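Protein ElaA (Pseudomonas aeruginosa, PDB 1XEB) is probably an N-acetyltransferase of the GNAT superfamily, expected to transfer an acyl group from acyl-CoA to an amine. Local coordinates at residues 16-28 against 51-65. Residues are numbered along the deposited sequence; the frame is centred on the assembly and turned at random.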
# COMPACT_ATOMS: atom_id res chain seq x y z
N LYS A 16 -4.81 -14.05 12.55
CA LYS A 16 -4.18 -12.97 13.32
C LYS A 16 -3.71 -11.82 12.42
O LYS A 16 -4.02 -10.66 12.69
CB LYS A 16 -3.00 -13.51 14.13
CG LYS A 16 -3.40 -14.57 15.17
CD LYS A 16 -2.55 -15.86 15.07
CE LYS A 16 -2.83 -16.66 13.78
NZ LYS A 16 -4.28 -17.05 13.61
N GLU A 17 -2.96 -12.16 11.38
CA GLU A 17 -2.41 -11.21 10.41
C GLU A 17 -3.48 -10.36 9.70
O GLU A 17 -3.38 -9.13 9.66
CB GLU A 17 -1.58 -11.97 9.36
CG GLU A 17 -0.21 -12.43 9.86
CD GLU A 17 0.46 -13.46 8.95
OE1 GLU A 17 1.68 -13.68 9.10
OE2 GLU A 17 -0.24 -14.06 8.10
N LEU A 18 -4.49 -11.02 9.14
CA LEU A 18 -5.58 -10.35 8.43
C LEU A 18 -6.21 -9.32 9.37
O LEU A 18 -6.45 -8.16 9.02
CB LEU A 18 -6.65 -11.37 8.01
CG LEU A 18 -7.57 -11.08 6.81
CD1 LEU A 18 -8.96 -11.68 7.08
CD2 LEU A 18 -7.67 -9.57 6.56
N TYR A 19 -6.47 -9.78 10.58
CA TYR A 19 -7.07 -8.94 11.58
C TYR A 19 -6.13 -7.76 11.82
O TYR A 19 -6.54 -6.60 11.76
CB TYR A 19 -7.29 -9.76 12.85
CG TYR A 19 -8.23 -9.13 13.83
CD1 TYR A 19 -7.76 -8.34 14.87
CD2 TYR A 19 -9.61 -9.25 13.66
CE1 TYR A 19 -8.64 -7.68 15.72
CE2 TYR A 19 -10.49 -8.59 14.49
CZ TYR A 19 -10.00 -7.81 15.53
OH TYR A 19 -10.87 -7.14 16.35
N ALA A 20 -4.86 -8.06 12.06
CA ALA A 20 -3.86 -7.02 12.33
C ALA A 20 -3.77 -5.96 11.24
O ALA A 20 -3.83 -4.77 11.53
CB ALA A 20 -2.49 -7.64 12.55
N LEU A 21 -3.64 -6.39 10.00
CA LEU A 21 -3.53 -5.44 8.90
C LEU A 21 -4.82 -4.63 8.70
O LEU A 21 -4.76 -3.47 8.30
CB LEU A 21 -3.11 -6.16 7.61
CG LEU A 21 -4.13 -6.99 6.81
CD1 LEU A 21 -4.87 -6.11 5.81
CD2 LEU A 21 -3.41 -8.10 6.07
N LEU A 22 -5.98 -5.21 8.98
CA LEU A 22 -7.20 -4.44 8.81
C LEU A 22 -7.33 -3.47 9.98
O LEU A 22 -7.87 -2.36 9.85
CB LEU A 22 -8.43 -5.35 8.74
CG LEU A 22 -8.60 -6.14 7.44
CD1 LEU A 22 -9.85 -7.04 7.53
CD2 LEU A 22 -8.71 -5.16 6.26
N GLN A 23 -6.81 -3.87 11.12
CA GLN A 23 -6.89 -3.01 12.28
C GLN A 23 -5.98 -1.80 12.15
O GLN A 23 -6.32 -0.70 12.61
CB GLN A 23 -6.53 -3.80 13.52
CG GLN A 23 -6.90 -3.09 14.78
CD GLN A 23 -5.72 -2.95 15.68
OE1 GLN A 23 -5.26 -1.84 15.94
NE2 GLN A 23 -5.20 -4.09 16.15
N LEU A 24 -4.81 -1.99 11.53
CA LEU A 24 -3.88 -0.87 11.35
C LEU A 24 -4.44 0.09 10.31
O LEU A 24 -4.42 1.32 10.48
CB LEU A 24 -2.51 -1.40 10.88
CG LEU A 24 -1.47 -0.32 10.56
CD1 LEU A 24 -1.26 0.60 11.75
CD2 LEU A 24 -0.16 -0.99 10.16
N ARG A 25 -4.99 -0.48 9.25
CA ARG A 25 -5.56 0.31 8.16
C ARG A 25 -6.73 1.16 8.63
O ARG A 25 -6.88 2.33 8.23
CB ARG A 25 -5.98 -0.62 7.02
CG ARG A 25 -4.82 -0.98 6.10
CD ARG A 25 -5.13 -2.17 5.21
NE ARG A 25 -6.47 -2.12 4.62
CZ ARG A 25 -6.92 -3.05 3.79
NH1 ARG A 25 -8.15 -2.96 3.28
NH2 ARG A 25 -6.12 -4.06 3.46
N THR A 26 -7.56 0.58 9.50
CA THR A 26 -8.72 1.28 10.01
C THR A 26 -8.27 2.39 10.95
O THR A 26 -8.81 3.52 10.92
CB THR A 26 -9.64 0.33 10.80
OG1 THR A 26 -10.13 -0.69 9.93
CG2 THR A 26 -10.80 1.09 11.37
N GLU A 27 -7.29 2.07 11.78
CA GLU A 27 -6.79 3.04 12.74
C GLU A 27 -6.29 4.30 12.05
O GLU A 27 -6.55 5.40 12.52
CB GLU A 27 -5.67 2.41 13.56
CG GLU A 27 -4.97 3.37 14.52
CD GLU A 27 -3.91 2.66 15.32
OE1 GLU A 27 -4.27 1.97 16.31
OE2 GLU A 27 -2.71 2.76 14.95
N VAL A 28 -5.58 4.14 10.94
CA VAL A 28 -5.06 5.29 10.22
C VAL A 28 -6.00 5.92 9.19
O VAL A 28 -6.27 7.10 9.28
CB VAL A 28 -3.72 4.94 9.55
CG1 VAL A 28 -3.20 6.13 8.75
CG2 VAL A 28 -2.72 4.56 10.63
N HIS A 51 0.31 -8.98 0.53
CA HIS A 51 0.31 -8.11 1.69
C HIS A 51 1.72 -8.01 2.29
O HIS A 51 2.27 -8.99 2.80
CB HIS A 51 -0.69 -8.64 2.73
CG HIS A 51 -2.08 -8.76 2.19
ND1 HIS A 51 -3.03 -7.77 2.34
CD2 HIS A 51 -2.67 -9.74 1.45
CE1 HIS A 51 -4.14 -8.13 1.71
NE2 HIS A 51 -3.94 -9.32 1.16
N LEU A 52 2.30 -6.81 2.22
CA LEU A 52 3.62 -6.55 2.75
C LEU A 52 3.46 -6.06 4.18
O LEU A 52 2.73 -5.11 4.44
CB LEU A 52 4.35 -5.50 1.91
CG LEU A 52 5.75 -5.17 2.42
CD1 LEU A 52 6.66 -6.36 2.17
CD2 LEU A 52 6.28 -3.93 1.73
N MSE A 53 4.14 -6.71 5.10
CA MSE A 53 4.03 -6.36 6.51
C MSE A 53 5.39 -6.27 7.20
O MSE A 53 6.30 -7.04 6.91
CB MSE A 53 3.16 -7.39 7.24
CG MSE A 53 1.76 -7.55 6.68
SE MSE A 53 0.85 -9.16 7.35
CE MSE A 53 0.24 -8.48 9.03
N ALA A 54 5.51 -5.32 8.12
CA ALA A 54 6.72 -5.14 8.91
C ALA A 54 6.26 -5.24 10.36
O ALA A 54 5.42 -4.46 10.82
CB ALA A 54 7.34 -3.78 8.63
N TRP A 55 6.80 -6.23 11.07
CA TRP A 55 6.46 -6.48 12.47
C TRP A 55 7.59 -6.20 13.48
O TRP A 55 8.77 -6.25 13.14
CB TRP A 55 6.04 -7.93 12.64
CG TRP A 55 4.75 -8.28 12.00
CD1 TRP A 55 4.53 -8.50 10.67
CD2 TRP A 55 3.51 -8.52 12.67
NE1 TRP A 55 3.22 -8.88 10.47
CE2 TRP A 55 2.57 -8.90 11.68
CE3 TRP A 55 3.10 -8.46 14.00
CZ2 TRP A 55 1.25 -9.21 12.00
CZ3 TRP A 55 1.79 -8.78 14.32
CH2 TRP A 55 0.88 -9.14 13.32
N ARG A 56 7.20 -5.90 14.72
CA ARG A 56 8.15 -5.66 15.80
C ARG A 56 7.45 -5.93 17.13
O ARG A 56 6.51 -5.22 17.51
CB ARG A 56 8.66 -4.22 15.80
CG ARG A 56 9.91 -4.01 16.67
CD ARG A 56 10.14 -2.54 17.00
NE ARG A 56 9.10 -2.00 17.88
CZ ARG A 56 8.90 -0.71 18.13
NH1 ARG A 56 7.93 -0.32 18.94
NH2 ARG A 56 9.68 0.21 17.56
N ASP A 57 7.90 -6.98 17.82
CA ASP A 57 7.35 -7.35 19.13
C ASP A 57 5.83 -7.52 19.14
O ASP A 57 5.15 -6.89 19.95
CB ASP A 57 7.77 -6.31 20.19
CG ASP A 57 9.29 -6.20 20.35
OD1 ASP A 57 9.95 -7.24 20.57
OD2 ASP A 57 9.83 -5.07 20.26
N GLY A 58 5.31 -8.35 18.25
CA GLY A 58 3.87 -8.58 18.21
C GLY A 58 3.02 -7.48 17.60
O GLY A 58 1.81 -7.66 17.41
N GLN A 59 3.63 -6.34 17.29
CA GLN A 59 2.90 -5.21 16.70
C GLN A 59 3.20 -5.03 15.20
O GLN A 59 4.35 -5.14 14.77
CB GLN A 59 3.27 -3.91 17.43
CG GLN A 59 2.91 -3.90 18.91
CD GLN A 59 1.41 -3.98 19.12
OE1 GLN A 59 0.67 -3.03 18.77
NE2 GLN A 59 0.94 -5.10 19.67
N LEU A 60 2.15 -4.74 14.42
CA LEU A 60 2.30 -4.49 12.98
C LEU A 60 2.55 -2.98 12.88
O LEU A 60 1.68 -2.18 13.20
CB LEU A 60 1.01 -4.84 12.23
CG LEU A 60 1.15 -5.30 10.78
CD1 LEU A 60 -0.14 -5.00 10.01
CD2 LEU A 60 2.31 -4.60 10.14
N LEU A 61 3.74 -2.58 12.45
CA LEU A 61 4.05 -1.16 12.39
C LEU A 61 3.93 -0.52 11.01
O LEU A 61 3.76 0.70 10.89
CB LEU A 61 5.45 -0.91 12.95
CG LEU A 61 5.74 -1.36 14.38
CD1 LEU A 61 7.11 -0.83 14.78
CD2 LEU A 61 4.67 -0.85 15.35
N ALA A 62 4.02 -1.33 9.96
CA ALA A 62 3.92 -0.80 8.61
C ALA A 62 3.29 -1.85 7.72
O ALA A 62 3.52 -3.05 7.90
CB ALA A 62 5.29 -0.41 8.07
N TYR A 63 2.53 -1.36 6.74
CA TYR A 63 1.84 -2.23 5.80
C TYR A 63 1.57 -1.55 4.47
O TYR A 63 1.50 -0.33 4.37
CB TYR A 63 0.50 -2.64 6.42
CG TYR A 63 -0.45 -3.32 5.46
CD1 TYR A 63 -0.44 -4.71 5.31
CD2 TYR A 63 -1.33 -2.58 4.68
CE1 TYR A 63 -1.29 -5.34 4.41
CE2 TYR A 63 -2.18 -3.20 3.77
CZ TYR A 63 -2.16 -4.58 3.64
OH TYR A 63 -3.03 -5.20 2.77
N LEU A 64 1.45 -2.37 3.44
CA LEU A 64 1.07 -1.91 2.12
C LEU A 64 0.54 -3.13 1.35
O LEU A 64 0.96 -4.28 1.58
CB LEU A 64 2.22 -1.21 1.37
CG LEU A 64 3.33 -1.92 0.60
CD1 LEU A 64 2.76 -2.73 -0.57
CD2 LEU A 64 4.29 -0.85 0.10
N ARG A 65 -0.41 -2.86 0.47
CA ARG A 65 -1.05 -3.90 -0.31
C ARG A 65 -0.69 -3.83 -1.80
O ARG A 65 -0.58 -2.74 -2.38
CB ARG A 65 -2.56 -3.80 -0.15
CG ARG A 65 -3.35 -4.81 -0.95
CD ARG A 65 -4.84 -4.66 -0.71
NE ARG A 65 -5.37 -3.40 -1.23
CZ ARG A 65 -6.66 -3.06 -1.15
NH1 ARG A 65 -7.53 -3.88 -0.58
NH2 ARG A 65 -7.07 -1.90 -1.66
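A20 and L21 of helix 16-28 ride over L60 and Y63 of a β-hairpin, strands 51-56 and 59-65 joined by a type I' turn. The helix axis runs at 54° to strand 59-65, 9.0 Å away, and nearly perpendicular to strand 51-56; a classic bulge sets L61 and A62 both opposite A54, which bonds to each. L60 pushes CD1 against the helix backbone, 3.6 Å from L21 CA, and the L24 side chain crosses that of L60 at about a right angle, its CD2 3.7 Å from L60 O. L21 meets the Y63 ring obliquely, CB against CD1 and CE1; with chi1 at 76° its methyls divide, CD1 to the hydroxyl end and CD2 between Y63 CE1 and H51 ND1. On the ring's CD2/CE2 side R25 comes in obliquely, CD 3.4 Å from Y63 CE2, then bends at chi3 to bring NH2 to Y63 OH in a weak, bent hydrogen bond. Within the hairpin, H51 ND1 and Y63 OH share a shorter hydrogen bond of 2.6 Å. Toward the turn, selenomethionine M53 brings CE against E17, 3.7 Å from E17 O, while A20 CB meets W55 CH2 at 3.8 Å. R25 NH1 and R65 NH1 come within 4.0 Å, their like charges probably balanced by salt bridges from R25 to E39 and D44 and from R65 to D41. Helix 15-32 thus packs on one face of the GNAT sheet, its L24 also reaching V82 of strand 76-83, while A62 and L64 turn to helix 92-108 on the opposite face.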